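Local coordinates for protein carboxynorspermidine decarboxylase (PDB 3N29) that probably decarboxylates carboxynorspermidine to norspermidine with pyridoxal 5'-phosphate as cofactor, in the family of beta/alpha-barrel-fold basic amino acid decarboxylases, at residues Ser301-Thr309 with Lys382-Pro392; Ser316-Arg327 with Gly352-Phe360. One frame throughout, in Å; residues are numbered along the deposited sequence.

Contact 1: Ser301-Thr309 with Lys382-Pro392; sequences SSEAHMPDT and KNTTFNGIRLP. With NSD (N-(3-aminopropyl)propane-1,3-diamine), chain D.
His305 lies with one ring face against Pro392, whose CD sits 3.5 Å from the centroid of the imidazole and only 11° off its normal, a CH-pi contact over the centre of the ring. The imidazole is brought there by a first torsion that leaves CG anti to the carbonyl carbon (chi1 -57°). Ile389 comes in across it at about a right angle, CG2 3.6 Å from His305 CE1. A water lies in the ring plane, 2.9 Å from His305 NE2, and donates to the carbonyls of Thr384 and Ile389, while ND1 is hydrogen-bonded to Thr300 OG1; both ring nitrogens are thus held, which should hold the ring's rotation. Next to this, Thr384 N donates to Ala304 O at 2.9 Å in the carbonyl plane, and Thr384 OG1 rests against the Ala304 methyl, itself accepting from Phe386 N in an ST turn.

Packing is looser at Glu303, where CG only brushes Phe386 CD2 at 4.1 Å; Glu303 is partly exposed, and its carboxylate forms a salt bridge with Lys382 of the second subunit. The ligand end is polar. Lys382, bent at its last two torsions, crosses Asp308 and makes a salt bridge, NZ 2.8 Å from Asp308 OD1 on the syn side, 21° out of the carboxylate plane. The other oxygen, Asp308 OD2, accepts from norspermidine N3 at 2.6 Å. Lys382 NZ also forms a salt bridge with Glu303 of the second subunit, so this part of the norspermidine pocket is built at the dimer interface.

Leu281 of strand 279-290 touches both His305 and Pro392, Tyr47 of strand 46-50 binds His305 O, and Leu391 leans on Asp413 of helix 412-415 just before the chain enters strand 393-397.

Contact 2: Ser316-Arg327 with Gly352-Phe360; sequences SEVLNARILATR and GDVMGEYAF
Phe360 lays one ring face over the methyl of Ala321: CB is 3.8 Å from the ring centroid, 17° off the normal and shifted toward the rim. Val318 serves two aromatics from one side chain. Its CG1 reaches the Phe360 ring, while CG2 presses to 3.4 Å from Tyr358 CE1. Ile323 runs alongside the same tyrosine, CG1 near CE1. With CG anti to the carbonyl carbon (chi1 -59°), the Tyr358 ring leans over toward 316-318, and its OH donates to Ser316 O at 2.7 Å, in the carbonyl plane and on a lone pair, with the acceptor at the ring edge.

Strands 321-325 and 354-360 pair antiparallel in the mixed sheet of the C-terminal sheet domain, where 354-360 also pairs antiparallel with 340-345. Arg322 and Ala359 make a hydrogen-bonded pair, joined in both directions. A classic beta bulge follows: Leu324 N (2.8 Å) and Ala325 N (3.3 Å) both donate to Glu357 O, from the same face of its plane, and Ala325 O takes Glu357 N in return. Beyond it Gly356 passes Ala325 O at a phi of 143°, where a CB would run into the carbonyl O of the residue before; glycine has none.

On the face that carries Arg322, Ala325, Glu357 and Ala359, the methyl of Ala359 meets Leu324 CD1 at 3.8 Å. Glu357 forms a salt bridge with Lys293; Arg322 forms one with Glu339 and also bonds to the backbone O of Asp334. Farther along, a water joins Arg327 N to Met355 O. In one of its two modelled conformers, Arg327 stretches past Val354 to give NE to Gly352 O at 2.8 Å, a bond that need not hold in the other.

In the fold
The two contacts lie on the same side of the chain's centre, their own centres about 17 Å apart, and strand 321-325 of contact 2 is the next regular element after helix 307-311 of contact 1. They meet at Asp353. This residue, just ahead of strand 354-360, faces both serines at the start of helix 302-305: Ser302 OG is probably hydrogen-bonded to Asp353 OD1, 2.6 Å away, and Ser301 OG lies 2.9 Å from Asp353 OD2. Met355 CE adds packing, 3.7 Å from Ser302 N. Contact 1 supplies Asp308 and Lys382 to the norspermidine pocket, whereas contact 2 stands back, the Ser316 side chain being about 14 Å from norspermidine.

Contact 1: Ser301-Thr309 with Lys382-Pro392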
loop_
_atom_site.group_PDB
_atom_site.type_symbol
_atom_site.label_atom_id
_atom_site.label_comp_id
_atom_site.label_asym_id
_atom_site.label_seq_id
_atom_site.Cartn_x
_atom_site.Cartn_y
_atom_site.Cartn_z
ATOM N N SER A 301 -4.106 2.049 -11.196
ATOM C CA SER A 301 -3.049 2.874 -10.546
ATOM C C SER A 301 -1.894 2.001 -10.134
ATOM O O SER A 301 -2.059 0.917 -9.526
ATOM C CB SER A 301 -3.612 3.637 -9.363
ATOM O OG SER A 301 -2.634 3.880 -8.378
ATOM N N SER A 302 -0.674 2.454 -10.462
ATOM C CA SER A 302 0.511 1.723 -10.019
ATOM C C SER A 302 0.553 1.735 -8.516
ATOM O O SER A 302 0.698 0.655 -7.920
ATOM C CB SER A 302 1.784 2.349 -10.660
ATOM O OG SER A 302 1.812 3.721 -10.288
ATOM N N GLU A 303 0.337 2.890 -7.903
ATOM C CA GLU A 303 0.454 3.052 -6.440
ATOM C C GLU A 303 -0.560 2.192 -5.635
ATOM O O GLU A 303 -0.206 1.556 -4.643
ATOM C CB GLU A 303 0.213 4.495 -6.083
ATOM C CG GLU A 303 0.191 4.747 -4.549
ATOM C CD GLU A 303 1.512 5.345 -4.032
ATOM O OE1 GLU A 303 2.333 5.805 -4.894
ATOM O OE2 GLU A 303 1.689 5.353 -2.783
ATOM N N ALA A 304 -1.805 2.130 -6.123
ATOM C CA ALA A 304 -2.881 1.481 -5.368
ATOM C C ALA A 304 -3.053 0.029 -5.758
ATOM O O ALA A 304 -3.477 -0.792 -4.894
ATOM C CB ALA A 304 -4.175 2.277 -5.584
ATOM N N HIS A 305 -2.754 -0.315 -7.029
ATOM C CA HIS A 305 -3.103 -1.646 -7.604
ATOM C C HIS A 305 -1.914 -2.534 -7.970
ATOM O O HIS A 305 -2.064 -3.749 -8.062
ATOM C CB HIS A 305 -4.031 -1.461 -8.840
ATOM C CG HIS A 305 -5.297 -0.694 -8.565
ATOM N ND1 HIS A 305 -6.009 -0.076 -9.551
ATOM C CD2 HIS A 305 -5.924 -0.378 -7.408
ATOM C CE1 HIS A 305 -7.047 0.571 -9.033
ATOM N NE2 HIS A 305 -7.025 0.389 -7.725
ATOM N N MET A 306 -0.699 -1.941 -8.158
ATOM C CA MET A 306 0.503 -2.712 -8.374
ATOM C C MET A 306 1.572 -2.104 -7.459
ATOM O O MET A 306 2.605 -1.655 -7.957
ATOM C CB MET A 306 0.967 -2.707 -9.871
ATOM C CG MET A 306 -0.047 -3.392 -10.930
ATOM S SD MET A 306 0.463 -3.208 -12.671
ATOM C CE MET A 306 -0.208 -1.616 -13.089
ATOM N N PRO A 307 1.325 -2.010 -6.177
ATOM C CA PRO A 307 2.195 -1.294 -5.252
ATOM C C PRO A 307 3.668 -1.690 -5.315
ATOM O O PRO A 307 4.483 -0.851 -5.175
ATOM C CB PRO A 307 1.606 -1.616 -3.898
ATOM C CG PRO A 307 0.621 -2.602 -4.112
ATOM C CD PRO A 307 0.267 -2.726 -5.478
ATOM N N ASP A 308 3.969 -2.946 -5.521
ATOM C CA ASP A 308 5.345 -3.359 -5.604
ATOM C C ASP A 308 6.113 -2.732 -6.769
ATOM O O ASP A 308 7.282 -2.597 -6.678
ATOM C CB ASP A 308 5.522 -4.865 -5.565
ATOM C CG ASP A 308 5.234 -5.466 -4.191
ATOM O OD1 ASP A 308 5.162 -4.762 -3.182
ATOM O OD2 ASP A 308 5.062 -6.647 -4.133
ATOM N N THR A 309 5.430 -2.308 -7.821
ATOM C CA THR A 309 6.097 -1.631 -8.893
ATOM C C THR A 309 6.753 -0.326 -8.388
ATOM O O THR A 309 7.772 0.046 -8.879
ATOM C CB THR A 309 5.186 -1.375 -10.098
ATOM O OG1 THR A 309 4.108 -0.534 -9.748
ATOM C CG2 THR A 309 4.675 -2.693 -10.645
ATOM N N LYS A 382 -1.954 -6.665 -1.116
ATOM C CA LYS A 382 -1.398 -5.472 -0.543
ATOM C C LYS A 382 -1.855 -4.226 -1.250
ATOM O O LYS A 382 -1.168 -3.172 -1.212
ATOM C CB LYS A 382 0.122 -5.536 -0.474
ATOM C CG LYS A 382 0.830 -5.580 -1.802
ATOM C CD LYS A 382 2.291 -6.195 -1.548
ATOM C CE LYS A 382 3.162 -5.596 -0.419
ATOM N NZ LYS A 382 3.797 -4.269 -0.733
ATOM N N ASN A 383 -2.998 -4.315 -1.908
ATOM C CA ASN A 383 -3.542 -3.162 -2.601
ATOM C C ASN A 383 -4.378 -2.242 -1.713
ATOM O O ASN A 383 -4.643 -2.536 -0.517
ATOM C CB ASN A 383 -4.187 -3.508 -3.920
ATOM C CG ASN A 383 -5.557 -4.215 -3.802
ATOM O OD1 ASN A 383 -6.129 -4.302 -2.730
ATOM N ND2 ASN A 383 -6.064 -4.727 -4.962
ATOM N N THR A 384 -4.748 -1.098 -2.273
ATOM C CA THR A 384 -5.352 -0.054 -1.454
ATOM C C THR A 384 -6.464 0.675 -2.200
ATOM O O THR A 384 -6.558 0.543 -3.401
ATOM C CB THR A 384 -4.244 1.029 -0.999
ATOM O OG1 THR A 384 -3.973 1.956 -2.046
ATOM C CG2 THR A 384 -2.806 0.294 -0.634
ATOM N N THR A 385 -7.261 1.442 -1.436
ATOM C CA THR A 385 -8.261 2.359 -1.904
ATOM C C THR A 385 -7.804 3.799 -1.735
ATOM O O THR A 385 -8.623 4.684 -1.565
ATOM C CB THR A 385 -9.615 2.100 -1.163
ATOM O OG1 THR A 385 -9.447 2.194 0.262
ATOM C CG2 THR A 385 -10.166 0.714 -1.536
ATOM N N PHE A 386 -6.501 4.025 -1.918
ATOM C CA PHE A 386 -5.943 5.349 -1.837
ATOM C C PHE A 386 -6.644 6.200 -2.884
ATOM O O PHE A 386 -6.863 5.756 -4.033
ATOM C CB PHE A 386 -4.446 5.295 -2.089
ATOM C CG PHE A 386 -3.757 6.647 -2.062
ATOM C CD1 PHE A 386 -3.973 7.538 -1.015
ATOM C CD2 PHE A 386 -2.899 7.021 -3.058
ATOM C CE1 PHE A 386 -3.348 8.753 -0.971
ATOM C CE2 PHE A 386 -2.268 8.258 -3.028
ATOM C CZ PHE A 386 -2.472 9.106 -1.981
ATOM N N ASN A 387 -6.936 7.426 -2.506
ATOM C CA ASN A 387 -7.585 8.427 -3.370
ATOM C C ASN A 387 -8.977 7.950 -3.757
ATOM O O ASN A 387 -9.579 8.479 -4.668
ATOM C CB ASN A 387 -6.741 8.711 -4.614
ATOM C CG ASN A 387 -6.779 10.150 -5.071
ATOM O OD1 ASN A 387 -6.108 10.459 -6.061
ATOM N ND2 ASN A 387 -7.571 11.062 -4.364
ATOM N N GLY A 388 -9.543 6.980 -3.031
ATOM C CA GLY A 388 -10.831 6.508 -3.398
ATOM C C GLY A 388 -10.898 5.877 -4.786
ATOM O O GLY A 388 -11.980 5.812 -5.371
ATOM N N ILE A 389 -9.772 5.377 -5.317
ATOM C CA ILE A 389 -9.796 4.735 -6.622
ATOM C C ILE A 389 -10.572 3.447 -6.494
ATOM O O ILE A 389 -10.332 2.682 -5.585
ATOM C CB ILE A 389 -8.381 4.489 -7.172
ATOM C CG1 ILE A 389 -7.690 5.843 -7.293
ATOM C CG2 ILE A 389 -8.404 3.918 -8.596
ATOM C CD1 ILE A 389 -8.581 6.942 -7.924
ATOM N N ARG A 390 -11.430 3.201 -7.469
ATOM C CA ARG A 390 -12.170 1.976 -7.544
ATOM C C ARG A 390 -11.231 0.792 -7.653
ATOM O O ARG A 390 -10.401 0.734 -8.517
ATOM C CB ARG A 390 -13.121 2.006 -8.764
ATOM C CG ARG A 390 -14.096 0.812 -8.868
ATOM C CD ARG A 390 -15.267 1.063 -9.960
ATOM N NE ARG A 390 -15.395 2.456 -10.481
ATOM C CZ ARG A 390 -16.219 2.821 -11.497
ATOM N NH1 ARG A 390 -17.013 1.917 -12.047
ATOM N NH2 ARG A 390 -16.276 4.082 -11.962
ATOM N N LEU A 391 -11.390 -0.144 -6.764
ATOM C CA LEU A 391 -10.563 -1.363 -6.747
ATOM C C LEU A 391 -10.798 -2.222 -7.988
ATOM O O LEU A 391 -11.942 -2.316 -8.482
ATOM C CB LEU A 391 -10.993 -2.211 -5.536
ATOM C CG LEU A 391 -10.489 -1.719 -4.212
ATOM C CD1 LEU A 391 -11.319 -2.304 -3.019
ATOM C CD2 LEU A 391 -9.000 -2.083 -4.058
ATOM N N PRO A 392 -9.763 -2.931 -8.440
ATOM C CA PRO A 392 -10.012 -3.923 -9.518
ATOM C C PRO A 392 -10.793 -5.066 -8.930
ATOM O O PRO A 392 -10.461 -5.489 -7.829
ATOM C CB PRO A 392 -8.594 -4.366 -9.937
ATOM C CG PRO A 392 -7.704 -3.173 -9.430
ATOM C CD PRO A 392 -8.337 -2.868 -8.103
HETATM C C1 NSD D . 8.326 -12.638 -2.218
HETATM N N1 NSD D . 8.838 -13.403 -3.318
HETATM C C2 NSD D . 9.394 -11.947 -1.440
HETATM N N2 NSD D . 8.279 -10.565 0.159
HETATM C C3 NSD D . 8.981 -11.600 -0.054
HETATM N N3 NSD D . 5.625 -7.732 -1.874
HETATM C C4 NSD D . 7.878 -9.733 -0.708
HETATM C C5 NSD D . 7.039 -8.604 -0.179
HETATM C C6 NSD D . 6.866 -7.513 -1.205
HETATM O O HOH W 1 -1.527 3.020 -2.346
HETATM O O HOH W 2 -8.517 0.923 -5.352
#

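Contact 2: Ser316-Arg327 with Gly352-Phe360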
loop_
_atom_site.group_PDB
_atom_site.type_symbol
_atom_site.label_atom_id
_atom_site.label_comp_id
_atom_site.label_asym_id
_atom_site.label_seq_id
_atom_site.Cartn_x
_atom_site.Cartn_y
_atom_site.Cartn_z
ATOM N N SER A 316 6.258 -3.428 -14.788
ATOM C CA SER A 316 5.475 -4.525 -15.331
ATOM C C SER A 316 5.597 -4.650 -16.822
ATOM O O SER A 316 5.624 -3.648 -17.543
ATOM C CB SER A 316 4.013 -4.352 -14.947
ATOM O OG SER A 316 3.214 -5.461 -15.377
ATOM N N GLU A 317 5.588 -5.899 -17.286
ATOM C CA GLU A 317 5.443 -6.157 -18.688
ATOM C C GLU A 317 3.971 -5.948 -19.033
ATOM O O GLU A 317 3.059 -6.031 -18.139
ATOM C CB GLU A 317 5.900 -7.583 -19.049
ATOM C CG GLU A 317 7.386 -7.879 -18.771
ATOM C CD GLU A 317 8.384 -7.285 -19.778
ATOM O OE1 GLU A 317 7.943 -6.698 -20.846
ATOM O OE2 GLU A 317 9.625 -7.412 -19.494
ATOM N N VAL A 318 3.736 -5.601 -20.289
ATOM C CA VAL A 318 2.406 -5.400 -20.835
ATOM C C VAL A 318 2.232 -6.248 -22.067
ATOM O O VAL A 318 3.177 -6.334 -22.918
ATOM C CB VAL A 318 2.175 -3.912 -21.169
ATOM C CG1 VAL A 318 0.932 -3.689 -22.056
ATOM C CG2 VAL A 318 2.103 -3.102 -19.851
ATOM N N LEU A 319 1.093 -6.926 -22.141
ATOM C CA LEU A 319 0.824 -7.830 -23.275
ATOM C C LEU A 319 0.890 -7.048 -24.601
ATOM O O LEU A 319 0.332 -5.960 -24.687
ATOM C CB LEU A 319 -0.533 -8.442 -23.129
ATOM C CG LEU A 319 -1.037 -9.387 -24.208
ATOM C CD1 LEU A 319 -0.287 -10.761 -24.246
ATOM C CD2 LEU A 319 -2.568 -9.586 -24.009
ATOM N N ASN A 320 1.617 -7.614 -25.583
ATOM C CA ASN A 320 1.824 -7.042 -26.911
ATOM C C ASN A 320 2.592 -5.747 -26.908
ATOM O O ASN A 320 2.531 -5.021 -27.860
ATOM C CB ASN A 320 0.501 -6.803 -27.665
ATOM C CG ASN A 320 -0.301 -8.065 -27.844
ATOM O OD1 ASN A 320 0.248 -9.116 -28.139
ATOM N ND2 ASN A 320 -1.618 -7.984 -27.594
ATOM N N ALA A 321 3.292 -5.430 -25.829
ATOM C CA ALA A 321 4.109 -4.223 -25.808
ATOM C C ALA A 321 5.511 -4.546 -25.346
ATOM O O ALA A 321 5.756 -5.610 -24.701
ATOM C CB ALA A 321 3.446 -3.133 -24.896
ATOM N N ARG A 322 6.437 -3.622 -25.597
ATOM C CA ARG A 322 7.788 -3.751 -25.065
ATOM C C ARG A 322 8.085 -2.568 -24.173
ATOM O O ARG A 322 7.747 -1.456 -24.507
ATOM C CB ARG A 322 8.859 -3.834 -26.162
ATOM C CG ARG A 322 8.589 -4.912 -27.257
ATOM C CD ARG A 322 9.669 -5.081 -28.358
ATOM N NE ARG A 322 9.984 -3.752 -28.931
ATOM C CZ ARG A 322 10.936 -2.927 -28.463
ATOM N NH1 ARG A 322 11.747 -3.288 -27.465
ATOM N NH2 ARG A 322 11.088 -1.755 -29.008
ATOM N N ILE A 323 8.786 -2.807 -23.083
ATOM C CA ILE A 323 9.243 -1.694 -22.189
ATOM C C ILE A 323 10.356 -0.909 -22.900
ATOM O O ILE A 323 11.406 -1.482 -23.310
ATOM C CB ILE A 323 9.731 -2.213 -20.831
ATOM C CG1 ILE A 323 8.617 -2.933 -20.049
ATOM C CG2 ILE A 323 10.454 -1.070 -20.021
ATOM C CD1 ILE A 323 9.171 -3.834 -18.949
ATOM N N LEU A 324 10.153 0.402 -23.042
ATOM C CA LEU A 324 11.182 1.322 -23.554
ATOM C C LEU A 324 11.930 2.030 -22.401
ATOM O O LEU A 324 13.112 2.232 -22.518
ATOM C CB LEU A 324 10.573 2.417 -24.395
ATOM C CG LEU A 324 9.876 1.900 -25.672
ATOM C CD1 LEU A 324 8.977 3.028 -26.253
ATOM C CD2 LEU A 324 10.837 1.379 -26.735
ATOM N N ALA A 325 11.233 2.377 -21.305
ATOM C CA ALA A 325 11.827 3.130 -20.211
ATOM C C ALA A 325 10.952 2.947 -19.014
ATOM O O ALA A 325 9.723 2.807 -19.148
ATOM C CB ALA A 325 11.969 4.609 -20.526
ATOM N N THR A 326 11.598 2.961 -17.859
ATOM C CA THR A 326 10.888 2.933 -16.577
ATOM C C THR A 326 10.375 4.261 -16.131
ATOM O O THR A 326 10.770 5.356 -16.606
ATOM C CB THR A 326 11.822 2.330 -15.469
ATOM O OG1 THR A 326 12.775 3.297 -15.078
ATOM C CG2 THR A 326 12.567 1.016 -15.902
ATOM N N ARG A 327 9.445 4.226 -15.170
ATOM C CA ARG A 327 8.969 5.440 -14.484
ATOM C C ARG A 327 10.096 6.256 -13.934
ATOM O O ARG A 327 9.996 7.500 -13.866
ATOM C CB ARG A 327 8.071 4.998 -13.293
ATOM C CG ARG A 327 7.583 6.050 -12.320
ATOM C CD ARG A 327 6.861 5.384 -11.162
ATOM N NE ARG A 327 6.627 6.262 -10.003
ATOM C CZ ARG A 327 7.396 6.313 -8.936
ATOM N NH1 ARG A 327 8.498 5.604 -8.863
ATOM N NH2 ARG A 327 7.080 7.089 -7.953
ATOM N N GLY A 352 3.449 10.999 -9.842
ATOM C CA GLY A 352 4.282 9.781 -10.086
ATOM C C GLY A 352 3.539 8.501 -10.386
ATOM O O GLY A 352 4.119 7.400 -10.363
ATOM N N ASP A 353 2.246 8.605 -10.618
ATOM C CA ASP A 353 1.439 7.375 -10.946
ATOM C C ASP A 353 1.609 7.105 -12.418
ATOM O O ASP A 353 0.724 7.371 -13.215
ATOM C CB ASP A 353 -0.032 7.554 -10.580
ATOM C CG ASP A 353 -0.825 6.204 -10.495
ATOM O OD1 ASP A 353 -0.273 5.189 -10.943
ATOM O OD2 ASP A 353 -2.016 6.203 -10.027
ATOM N N VAL A 354 2.774 6.531 -12.737
ATOM C CA VAL A 354 3.235 6.262 -14.085
ATOM C C VAL A 354 3.733 4.782 -14.055
ATOM O O VAL A 354 4.570 4.398 -13.209
ATOM C CB VAL A 354 4.398 7.229 -14.455
ATOM C CG1 VAL A 354 5.135 6.804 -15.752
ATOM C CG2 VAL A 354 3.855 8.702 -14.475
ATOM N N MET A 355 3.299 3.986 -15.024
ATOM C CA MET A 355 3.773 2.612 -15.097
ATOM C C MET A 355 5.116 2.459 -15.840
ATOM O O MET A 355 5.886 1.529 -15.545
ATOM C CB MET A 355 2.734 1.719 -15.731
ATOM C CG MET A 355 1.453 1.506 -14.917
ATOM S SD MET A 355 0.316 3.037 -14.711
ATOM C CE MET A 355 -1.240 2.159 -14.067
ATOM N N GLY A 356 5.367 3.341 -16.819
ATOM C CA GLY A 356 6.534 3.296 -17.671
ATOM C C GLY A 356 6.201 3.713 -19.091
ATOM O O GLY A 356 5.066 4.130 -19.370
ATOM N N GLU A 357 7.195 3.668 -20.003
ATOM C CA GLU A 357 7.005 4.005 -21.395
ATOM C C GLU A 357 7.109 2.714 -22.202
ATOM O O GLU A 357 8.040 1.937 -21.968
ATOM C CB GLU A 357 8.122 4.951 -21.870
ATOM C CG GLU A 357 7.834 5.518 -23.187
ATOM C CD GLU A 357 9.017 6.342 -23.768
ATOM O OE1 GLU A 357 8.999 6.625 -25.013
ATOM O OE2 GLU A 357 9.961 6.635 -22.997
ATOM N N TYR A 358 6.116 2.446 -23.047
ATOM C CA TYR A 358 6.030 1.180 -23.746
ATOM C C TYR A 358 5.779 1.400 -25.231
ATOM O O TYR A 358 5.173 2.430 -25.646
ATOM C CB TYR A 358 4.854 0.354 -23.185
ATOM C CG TYR A 358 4.877 0.002 -21.703
ATOM C CD1 TYR A 358 5.197 -1.271 -21.286
ATOM C CD2 TYR A 358 4.564 0.955 -20.713
ATOM C CE1 TYR A 358 5.194 -1.611 -19.942
ATOM C CE2 TYR A 358 4.564 0.602 -19.320
ATOM C CZ TYR A 358 4.882 -0.675 -18.957
ATOM O OH TYR A 358 4.854 -1.030 -17.623
ATOM N N ALA A 359 6.238 0.429 -26.020
ATOM C CA ALA A 359 6.150 0.436 -27.436
ATOM C C ALA A 359 5.080 -0.575 -27.806
ATOM O O ALA A 359 5.146 -1.732 -27.325
ATOM C CB ALA A 359 7.460 -0.010 -28.059
ATOM N N PHE A 360 4.145 -0.122 -28.648
ATOM C CA PHE A 360 3.081 -0.954 -29.221
ATOM C C PHE A 360 3.204 -1.013 -30.759
ATOM O O PHE A 360 3.816 -0.109 -31.360
ATOM C CB PHE A 360 1.705 -0.374 -28.844
ATOM C CG PHE A 360 1.405 -0.379 -27.362
ATOM C CD1 PHE A 360 0.625 -1.392 -26.793
ATOM C CD2 PHE A 360 1.859 0.639 -26.532
ATOM C CE1 PHE A 360 0.289 -1.385 -25.437
ATOM C CE2 PHE A 360 1.564 0.619 -25.171
ATOM C CZ PHE A 360 0.802 -0.383 -24.617
HETATM O O HOH W 3 5.102 -0.870 -14.248
HETATM O O HOH W 4 8.433 1.713 -14.511
#